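Local coordinates for extracellular solute-binding protein, family 3 (Methylophaga aminisulfidivorans MP, PDB 5SV6) that is of unknown function but has a periplasmic binding protein-like architecture and is probably linked to the methanol dehydrogenase system, at residues A[199-204]-A[221-226]. Sequence-based numbering, arbitrary orientation.
Sequences LLVSEV and RYVKSA
V201 presents both of its methyl groups to the backbone and CB of Y222, joining helix 197-206 to helix 216-224 in a periplasmic binding protein-like fold. The two helices are linked in sequence by strand 211-215 of the mixed sheet, and side chains from both, V201 and V223 among them, also rest on L230 of strand 230-234. The buried area is small, 126 Å² over both sides, and V201 alone supplies the share of 199-204. CG1 of V201 lies anti to the backbone N (chi1 175°), which carries this methyl to 3.8 Å from the carbonyl O of Y222. The other branch, CG2 of V201, reaches CB of Y222 at 4.1 Å. Looser still is the apolar approach of CG2 of V201 to CG2 of V223, at 4.4 Å. The closest CA atoms, those of V201 and Y222, stand 6.7 Å apart.

The CB of Y222 faces the first helix, whereas its ring, with CG anti to the carbonyl carbon (chi1 -50°), turns off beyond V201. The Y222 and V201 side chains cross at about a right angle, and the ring takes no part in the closest contacts. Outside the pair, Y222 touches D198 and M56, and NE of R221 forms a salt bridge with E286. The R221 aliphatic chain backs the phenol: its CG sits 3.5 Å above the ring plane of Y222, over the centre of one face.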
ATOM      1  N   LEU A 199     -11.055   7.185   1.052  1.00 14.97           N
ATOM      2  CA  LEU A 199     -12.097   7.553   0.097  1.00 13.88           C
ATOM      3  C   LEU A 199     -12.625   6.325  -0.655  1.00 13.70           C
ATOM      4  O   LEU A 199     -13.837   6.150  -0.835  1.00 12.31           O
ATOM      5  CB  LEU A 199     -11.531   8.565  -0.909  1.00 14.19           C
ATOM      6  CG  LEU A 199     -12.427   8.866  -2.112  1.00 16.69           C
ATOM      7  CD1 LEU A 199     -13.722   9.544  -1.664  1.00 18.99           C
ATOM      8  CD2 LEU A 199     -11.693   9.694  -3.168  1.00 19.94           C
ATOM      9  N   LEU A 200     -11.715   5.473  -1.114  1.00 12.27           N
ATOM     10  CA  LEU A 200     -12.127   4.295  -1.876  1.00 12.78           C
ATOM     11  C   LEU A 200     -12.943   3.322  -1.019  1.00 11.83           C
ATOM     12  O   LEU A 200     -13.940   2.776  -1.479  1.00 11.81           O
ATOM     13  CB  LEU A 200     -10.922   3.592  -2.518  1.00 12.37           C
ATOM     14  CG  LEU A 200     -10.111   4.461  -3.492  1.00 16.35           C
ATOM     15  CD1 LEU A 200      -8.965   3.683  -4.119  1.00 14.80           C
ATOM     16  CD2 LEU A 200     -11.009   4.986  -4.576  1.00 15.99           C
ATOM     17  N   VAL A 201     -12.537   3.119   0.230  1.00 11.34           N
ATOM     18  CA  VAL A 201     -13.330   2.279   1.127  1.00 11.11           C
ATOM     19  C   VAL A 201     -14.715   2.896   1.356  1.00 11.97           C
ATOM     20  O   VAL A 201     -15.739   2.201   1.348  1.00 10.54           O
ATOM     21  CB  VAL A 201     -12.600   2.009   2.456  1.00 12.37           C
ATOM     22  CG1 VAL A 201     -13.505   1.228   3.415  1.00 11.91           C
ATOM     23  CG2 VAL A 201     -11.308   1.231   2.187  1.00 11.57           C
ATOM     24  N   SER A 202     -14.741   4.212   1.527  1.00 11.65           N
ATOM     25  CA  SER A 202     -15.988   4.939   1.749  1.00 13.77           C
ATOM     26  C   SER A 202     -16.988   4.781   0.606  1.00 12.49           C
ATOM     27  O   SER A 202     -18.197   4.764   0.829  1.00 12.96           O
ATOM     28  CB  SER A 202     -15.698   6.418   1.993  1.00 13.86           C
ATOM     29  OG  SER A 202     -15.165   6.585   3.292  1.00 15.80           O
ATOM     30  N   GLU A 203     -16.474   4.675  -0.617  1.00 12.51           N
ATOM     31  CA  GLU A 203     -17.313   4.481  -1.803  1.00 11.38           C
ATOM     32  C   GLU A 203     -18.069   3.152  -1.747  1.00 13.33           C
ATOM     33  O   GLU A 203     -19.196   3.047  -2.228  1.00 13.41           O
ATOM     34  CB  GLU A 203     -16.455   4.527  -3.064  1.00 12.83           C
ATOM     35  CG  GLU A 203     -15.931   5.906  -3.394  1.00 13.10           C
ATOM     36  CD  GLU A 203     -17.038   6.850  -3.807  1.00 16.04           C
ATOM     37  OE1 GLU A 203     -17.622   6.643  -4.889  1.00 13.80           O
ATOM     38  OE2 GLU A 203     -17.336   7.789  -3.042  1.00 17.16           O
ATOM     39  N   VAL A 204     -17.432   2.139  -1.174  1.00 11.66           N
ATOM     40  CA  VAL A 204     -18.084   0.847  -0.981  1.00 12.60           C
ATOM     41  C   VAL A 204     -19.142   0.954   0.114  1.00 14.32           C
ATOM     42  O   VAL A 204     -20.273   0.505  -0.055  1.00 14.11           O
ATOM     43  CB  VAL A 204     -17.081  -0.260  -0.621  1.00 11.98           C
ATOM     44  CG1 VAL A 204     -17.812  -1.606  -0.418  1.00  9.17           C
ATOM     45  CG2 VAL A 204     -16.005  -0.384  -1.704  1.00 12.26           C
ATOM     46  N   ARG A 221      -7.268  -0.392   8.065  1.00 11.06           N
ATOM     47  CA  ARG A 221      -7.842   0.291   9.215  1.00 13.14           C
ATOM     48  C   ARG A 221      -9.239   0.828   8.904  1.00 14.12           C
ATOM     49  O   ARG A 221     -10.113   0.851   9.778  1.00 13.18           O
ATOM     50  CB  ARG A 221      -6.917   1.403   9.740  1.00 13.26           C
ATOM     51  CG  ARG A 221      -6.777   2.636   8.854  1.00 14.00           C
ATOM     52  CD  ARG A 221      -6.298   3.829   9.692  1.00 12.97           C
ATOM     53  NE  ARG A 221      -5.008   3.573  10.336  1.00 13.77           N
ATOM     54  CZ  ARG A 221      -4.453   4.374  11.242  1.00 16.39           C
ATOM     55  NH1 ARG A 221      -5.086   5.471  11.634  1.00 16.83           N
ATOM     56  NH2 ARG A 221      -3.268   4.078  11.763  1.00 15.80           N
ATOM     57  N   TYR A 222      -9.457   1.218   7.649  1.00 12.68           N
ATOM     58  CA  TYR A 222     -10.728   1.806   7.234  1.00 12.22           C
ATOM     59  C   TYR A 222     -11.815   0.754   7.028  1.00 11.78           C
ATOM     60  O   TYR A 222     -13.006   1.024   7.219  1.00 15.28           O
ATOM     61  CB  TYR A 222     -10.536   2.668   5.980  1.00 12.10           C
ATOM     62  CG  TYR A 222      -9.385   3.644   6.137  1.00 10.47           C
ATOM     63  CD1 TYR A 222      -9.498   4.745   6.973  1.00 13.80           C
ATOM     64  CD2 TYR A 222      -8.180   3.445   5.470  1.00 13.22           C
ATOM     65  CE1 TYR A 222      -8.433   5.640   7.145  1.00 12.63           C
ATOM     66  CE2 TYR A 222      -7.105   4.342   5.624  1.00 13.03           C
ATOM     67  CZ  TYR A 222      -7.253   5.437   6.468  1.00 12.17           C
ATOM     68  OH  TYR A 222      -6.220   6.330   6.644  1.00 13.10           O
ATOM     69  N   VAL A 223     -11.407  -0.446   6.649  1.00 11.08           N
ATOM     70  CA  VAL A 223     -12.333  -1.573   6.602  1.00 14.24           C
ATOM     71  C   VAL A 223     -12.796  -1.925   8.025  1.00 16.24           C
ATOM     72  O   VAL A 223     -13.979  -2.147   8.267  1.00 18.02           O
ATOM     73  CB  VAL A 223     -11.712  -2.810   5.925  1.00 12.11           C
ATOM     74  CG1 VAL A 223     -12.662  -3.999   6.045  1.00 15.40           C
ATOM     75  CG2 VAL A 223     -11.400  -2.525   4.454  1.00 10.97           C
ATOM     76  N   LYS A 224     -11.870  -1.944   8.973  1.00 16.95           N
ATOM     77  CA  LYS A 224     -12.248  -2.187  10.366  1.00 18.82           C
ATOM     78  C   LYS A 224     -13.217  -1.140  10.926  1.00 20.66           C
ATOM     79  O   LYS A 224     -14.235  -1.482  11.527  1.00 22.61           O
ATOM     80  CB  LYS A 224     -11.010  -2.272  11.254  1.00 20.40           C
ATOM     81  CG  LYS A 224     -11.348  -2.482  12.728  1.00 25.71           C
ATOM     82  CD  LYS A 224     -10.082  -2.635  13.541  1.00 26.98           C
ATOM     83  CE  LYS A 224      -9.173  -3.681  12.920  1.00 26.88           C
ATOM     84  NZ  LYS A 224      -7.787  -3.585  13.455  1.00 27.88           N
ATOM     85  N   SER A 225     -12.908   0.132  10.725  1.00 19.13           N
ATOM     86  CA  SER A 225     -13.745   1.198  11.267  1.00 19.96           C
ATOM     87  C   SER A 225     -14.981   1.512  10.418  1.00 20.98           C
ATOM     88  O   SER A 225     -15.727   2.448  10.728  1.00 20.40           O
ATOM     89  CB  SER A 225     -12.915   2.467  11.502  1.00 20.80           C
ATOM     90  OG  SER A 225     -12.443   3.015  10.279  1.00 21.97           O
ATOM     91  N   ALA A 226     -15.203   0.731   9.359  1.00 17.38           N
ATOM     92  CA  ALA A 226     -16.303   0.973   8.433  1.00 17.88           C
ATOM     93  C   ALA A 226     -17.639   1.030   9.167  1.00 20.96           C
ATOM     94  O   ALA A 226     -17.832   0.327  10.154  1.00 19.45           O
ATOM     95  CB  ALA A 226     -16.343  -0.110   7.354  1.00 18.23           C
TER